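Local coordinates for protein japanin (Rhipicephalus appendiculatus, PDB 4BOE) that binds cholesterol in a lipocalin pocket and, as a salivary tick protein, blocks dendritic cell differentiation from monocytes and shifts the host response toward anti-inflammatory signals, at residues A[1-12]-A[92-104]. Residues are numbered along the deposited sequence; the frame is centred on the assembly and turned at random. Where two conformers were deposited one is given.
Sequences TPSMPAINTQTL and YFIRTYDNDFLLL. With CLR (cholesterol), chain C.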
# COMPACT_ATOMS: atom_id res chain seq x y z
N THR A 1 -20.34 -1.14 -10.46
CA THR A 1 -19.27 -0.22 -10.07
C THR A 1 -17.92 -0.97 -9.89
O THR A 1 -17.92 -2.19 -9.75
CB THR A 1 -19.69 0.54 -8.78
OG1 THR A 1 -19.82 -0.38 -7.70
CG2 THR A 1 -20.99 1.34 -8.95
N PRO A 2 -16.78 -0.23 -9.90
CA PRO A 2 -15.46 -0.86 -9.71
C PRO A 2 -15.34 -1.64 -8.43
O PRO A 2 -16.02 -1.37 -7.44
CB PRO A 2 -14.50 0.33 -9.73
CG PRO A 2 -15.15 1.30 -10.60
CD PRO A 2 -16.62 1.19 -10.27
N SER A 3 -14.45 -2.64 -8.46
CA SER A 3 -14.22 -3.51 -7.30
C SER A 3 -13.14 -2.86 -6.38
O SER A 3 -12.15 -2.35 -6.90
CB SER A 3 -13.81 -4.90 -7.79
OG SER A 3 -14.94 -5.53 -8.39
N MET A 4 -13.37 -2.82 -5.03
CA MET A 4 -12.44 -2.20 -4.06
C MET A 4 -11.14 -3.05 -3.96
O MET A 4 -11.20 -4.19 -3.52
CB MET A 4 -13.12 -1.92 -2.70
CG MET A 4 -12.21 -2.07 -1.43
SD MET A 4 -11.02 -0.79 -1.24
CE MET A 4 -11.28 -0.28 0.33
N PRO A 5 -9.97 -2.51 -4.39
CA PRO A 5 -8.74 -3.31 -4.44
C PRO A 5 -8.19 -3.93 -3.12
O PRO A 5 -7.56 -5.01 -3.19
CB PRO A 5 -7.72 -2.34 -5.03
CG PRO A 5 -8.46 -1.27 -5.58
CD PRO A 5 -9.71 -1.13 -4.82
N ALA A 6 -8.37 -3.25 -1.98
CA ALA A 6 -7.90 -3.71 -0.67
C ALA A 6 -8.42 -5.09 -0.27
O ALA A 6 -7.67 -5.89 0.31
CB ALA A 6 -8.27 -2.71 0.39
N ILE A 7 -9.69 -5.40 -0.61
CA ILE A 7 -10.33 -6.70 -0.29
C ILE A 7 -10.43 -7.61 -1.50
O ILE A 7 -11.02 -8.69 -1.42
CB ILE A 7 -11.69 -6.45 0.39
CG1 ILE A 7 -12.65 -5.58 -0.51
CG2 ILE A 7 -11.46 -5.76 1.73
CD1 ILE A 7 -14.02 -5.87 -0.33
N ASN A 8 -9.74 -7.25 -2.58
CA ASN A 8 -9.68 -7.99 -3.81
C ASN A 8 -8.40 -8.82 -3.82
O ASN A 8 -7.52 -8.64 -2.97
CB ASN A 8 -9.75 -7.05 -5.02
CG ASN A 8 -10.46 -7.65 -6.22
OD1 ASN A 8 -10.80 -8.82 -6.22
ND2 ASN A 8 -10.65 -6.89 -7.26
N THR A 9 -8.32 -9.74 -4.77
CA THR A 9 -7.27 -10.75 -4.86
C THR A 9 -6.04 -10.39 -5.68
O THR A 9 -5.11 -11.20 -5.75
CB THR A 9 -7.89 -12.05 -5.38
OG1 THR A 9 -8.58 -11.80 -6.61
CG2 THR A 9 -8.87 -12.65 -4.38
N GLN A 10 -5.98 -9.19 -6.24
CA GLN A 10 -4.78 -8.77 -6.99
C GLN A 10 -3.74 -8.16 -6.06
O GLN A 10 -4.08 -7.51 -5.08
CB GLN A 10 -5.13 -7.77 -8.10
CG GLN A 10 -5.65 -8.46 -9.37
CD GLN A 10 -4.57 -9.14 -10.20
OE1 GLN A 10 -3.38 -8.77 -10.20
NE2 GLN A 10 -4.98 -10.10 -10.99
N THR A 11 -2.48 -8.36 -6.39
CA THR A 11 -1.37 -7.79 -5.63
C THR A 11 -1.35 -6.29 -5.84
O THR A 11 -1.54 -5.84 -6.97
CB THR A 11 -0.05 -8.45 -6.03
OG1 THR A 11 -0.14 -9.84 -5.75
CG2 THR A 11 1.18 -7.86 -5.35
N LEU A 12 -1.09 -5.52 -4.77
CA LEU A 12 -1.00 -4.07 -4.83
C LEU A 12 0.43 -3.64 -4.54
O LEU A 12 1.05 -4.16 -3.63
CB LEU A 12 -1.94 -3.44 -3.82
CG LEU A 12 -3.43 -3.62 -4.01
CD1 LEU A 12 -4.18 -3.19 -2.75
CD2 LEU A 12 -3.92 -2.79 -5.21
N TYR A 92 -7.64 3.76 8.01
CA TYR A 92 -7.21 4.68 6.98
C TYR A 92 -8.41 5.26 6.30
O TYR A 92 -9.42 4.59 6.15
CB TYR A 92 -6.34 3.98 5.94
CG TYR A 92 -4.97 3.65 6.47
CD1 TYR A 92 -3.97 4.61 6.52
CD2 TYR A 92 -4.69 2.40 7.02
CE1 TYR A 92 -2.73 4.34 7.07
CE2 TYR A 92 -3.45 2.13 7.60
CZ TYR A 92 -2.48 3.09 7.61
OH TYR A 92 -1.27 2.82 8.18
N PHE A 93 -8.28 6.50 5.84
CA PHE A 93 -9.32 7.16 5.09
C PHE A 93 -9.12 6.80 3.62
O PHE A 93 -8.00 6.90 3.11
CB PHE A 93 -9.19 8.66 5.32
CG PHE A 93 -10.13 9.53 4.53
CD1 PHE A 93 -11.41 9.12 4.25
CD2 PHE A 93 -9.75 10.80 4.14
CE1 PHE A 93 -12.28 9.93 3.55
CE2 PHE A 93 -10.62 11.61 3.43
CZ PHE A 93 -11.88 11.17 3.14
N ILE A 94 -10.18 6.34 2.95
CA ILE A 94 -10.15 5.99 1.53
C ILE A 94 -10.50 7.26 0.76
O ILE A 94 -11.64 7.72 0.80
CB ILE A 94 -11.14 4.84 1.19
CG1 ILE A 94 -10.76 3.57 1.98
CG2 ILE A 94 -11.11 4.57 -0.34
CD1 ILE A 94 -11.91 2.58 2.15
N ARG A 95 -9.52 7.83 0.05
CA ARG A 95 -9.75 9.05 -0.70
C ARG A 95 -10.50 8.69 -1.94
O ARG A 95 -11.58 9.22 -2.18
CB ARG A 95 -8.43 9.79 -1.04
CG ARG A 95 -7.56 10.09 0.14
CD ARG A 95 -8.31 10.75 1.26
NE ARG A 95 -8.74 12.12 0.95
CZ ARG A 95 -8.12 13.23 1.33
NH1 ARG A 95 -6.98 13.18 1.99
NH2 ARG A 95 -8.63 14.42 1.01
N THR A 96 -9.93 7.79 -2.71
CA THR A 96 -10.58 7.28 -3.90
C THR A 96 -9.97 5.95 -4.31
O THR A 96 -8.94 5.51 -3.80
CB THR A 96 -10.60 8.34 -5.03
OG1 THR A 96 -11.42 7.81 -6.07
CG2 THR A 96 -9.22 8.64 -5.57
N TYR A 97 -10.65 5.29 -5.21
CA TYR A 97 -10.21 4.01 -5.72
C TYR A 97 -10.88 3.71 -7.04
O TYR A 97 -11.86 4.33 -7.39
CB TYR A 97 -10.46 2.87 -4.68
CG TYR A 97 -11.90 2.43 -4.51
CD1 TYR A 97 -12.45 1.46 -5.34
CD2 TYR A 97 -12.72 2.99 -3.55
CE1 TYR A 97 -13.77 1.07 -5.21
CE2 TYR A 97 -14.04 2.58 -3.39
CZ TYR A 97 -14.57 1.64 -4.25
OH TYR A 97 -15.87 1.19 -4.14
N ASP A 98 -10.36 2.73 -7.72
CA ASP A 98 -10.89 2.14 -8.94
C ASP A 98 -10.46 0.65 -8.90
O ASP A 98 -9.94 0.19 -7.88
CB ASP A 98 -10.35 2.88 -10.17
CG ASP A 98 -11.19 2.78 -11.44
OD1 ASP A 98 -11.92 1.77 -11.59
OD2 ASP A 98 -11.10 3.68 -12.28
N ASN A 99 -10.66 -0.09 -9.99
CA ASN A 99 -10.28 -1.50 -10.06
C ASN A 99 -8.80 -1.73 -9.83
O ASN A 99 -8.43 -2.76 -9.28
CB ASN A 99 -10.66 -2.08 -11.44
CG ASN A 99 -12.14 -2.11 -11.67
OD1 ASN A 99 -12.90 -2.60 -10.83
ND2 ASN A 99 -12.59 -1.60 -12.81
N ASP A 100 -7.94 -0.78 -10.25
CA ASP A 100 -6.52 -0.99 -10.21
C ASP A 100 -5.74 0.05 -9.42
O ASP A 100 -4.52 0.04 -9.49
CB ASP A 100 -6.02 -1.14 -11.66
CG ASP A 100 -6.57 -2.42 -12.32
OD1 ASP A 100 -6.01 -3.52 -12.07
OD2 ASP A 100 -7.61 -2.35 -12.98
N PHE A 101 -6.39 0.87 -8.59
CA PHE A 101 -5.66 1.78 -7.72
C PHE A 101 -6.44 2.11 -6.45
O PHE A 101 -7.65 2.00 -6.40
CB PHE A 101 -5.15 3.05 -8.43
CG PHE A 101 -6.14 4.18 -8.45
CD1 PHE A 101 -6.22 5.06 -7.39
CD2 PHE A 101 -7.05 4.31 -9.50
CE1 PHE A 101 -7.22 6.02 -7.35
CE2 PHE A 101 -8.03 5.29 -9.46
CZ PHE A 101 -8.11 6.14 -8.39
N LEU A 102 -5.69 2.47 -5.41
CA LEU A 102 -6.23 2.85 -4.13
C LEU A 102 -5.39 3.98 -3.54
O LEU A 102 -4.16 3.89 -3.52
CB LEU A 102 -6.22 1.60 -3.23
CG LEU A 102 -6.69 1.79 -1.81
CD1 LEU A 102 -8.18 2.22 -1.76
CD2 LEU A 102 -6.44 0.53 -1.02
N LEU A 103 -6.06 5.02 -3.06
CA LEU A 103 -5.37 6.16 -2.43
C LEU A 103 -5.89 6.29 -1.00
O LEU A 103 -7.07 6.55 -0.80
CB LEU A 103 -5.62 7.45 -3.24
CG LEU A 103 -4.95 8.71 -2.74
CD1 LEU A 103 -3.44 8.58 -2.73
CD2 LEU A 103 -5.35 9.90 -3.61
N LEU A 104 -5.00 6.07 -0.01
CA LEU A 104 -5.30 6.10 1.41
C LEU A 104 -4.67 7.28 2.11
O LEU A 104 -3.59 7.69 1.73
CB LEU A 104 -4.75 4.82 2.09
CG LEU A 104 -5.26 3.51 1.62
CD1 LEU A 104 -4.55 2.36 2.39
CD2 LEU A 104 -6.78 3.43 1.76
C1 CLR C . 6.87 1.48 3.59
C2 CLR C . 8.23 2.16 3.43
C3 CLR C . 8.11 3.44 2.63
C4 CLR C . 7.11 4.38 3.28
C5 CLR C . 5.78 3.72 3.56
C6 CLR C . 4.65 4.31 3.19
C7 CLR C . 3.27 3.75 3.40
C8 CLR C . 3.25 2.63 4.44
C9 CLR C . 4.43 1.66 4.17
C10 CLR C . 5.82 2.37 4.28
C11 CLR C . 4.33 0.39 5.03
C12 CLR C . 2.96 -0.29 4.97
C13 CLR C . 1.80 0.67 5.32
C14 CLR C . 1.93 1.87 4.37
C15 CLR C . 0.61 2.63 4.57
C16 CLR C . -0.41 1.51 4.70
C17 CLR C . 0.38 0.20 4.93
C18 CLR C . 1.87 1.07 6.81
C19 CLR C . 6.24 2.61 5.74
C20 CLR C . -0.36 -0.80 5.83
C21 CLR C . 0.41 -2.12 6.04
C22 CLR C . -1.78 -1.08 5.29
C23 CLR C . -1.89 -1.40 3.78
C24 CLR C . -3.31 -1.68 3.37
C25 CLR C . -3.68 -1.80 1.90
C26 CLR C . -2.66 -1.59 0.81
C27 CLR C . -4.70 -2.85 1.56
O1 CLR C . 9.39 4.09 2.61
O HOH W 1 -10.04 -4.21 -7.53
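Met4 lies over one face of the Tyr97 ring in a Met-aromatic contact, where the N-terminal segment 1-12 of this lipocalin barrel packs against the hairpin of strands 91-98 and 101-106. The methionine illustrates how one flexible side chain can knit several surfaces together. Met4 CB makes a CH-pi contact 4.3 Å from the Tyr97 ring centroid, displaced toward the rim. Met4 SD, placed by the bend at chi2, follows farther above the same face and also touches Leu102 CD1 at 4.2 Å. The turn at chi3 then carries Met4 CE away to meet Ile94 CD1 tip to tip, a tight 3.4 Å. With CG between its backbone N and carbonyl carbon (chi1 74°), the Tyr97 ring is turned to lie beside Met4 and Pro5; Pro5 CD comes within 3.8 Å of Tyr97 CD1. Were Tyr97 replaced by an alanine, Met4 CB and SD would probably lose their aromatic platform and a gap would open beside Pro5. Deeper in, Ala6 CB touches both Leu102 CD2 (4.0 Å) and C27 of the cholesterol tail (3.8 Å), so this packing also lines one end of the sterol pocket. At the turn, a water donates to Ser3 O and Asn99 O while accepting from Asn8 ND2. Nearby, Ser3 N donates to Asn99 OD1 at 2.8 Å, nearly straight at 164° but tilted 24° from the carbonyl plane.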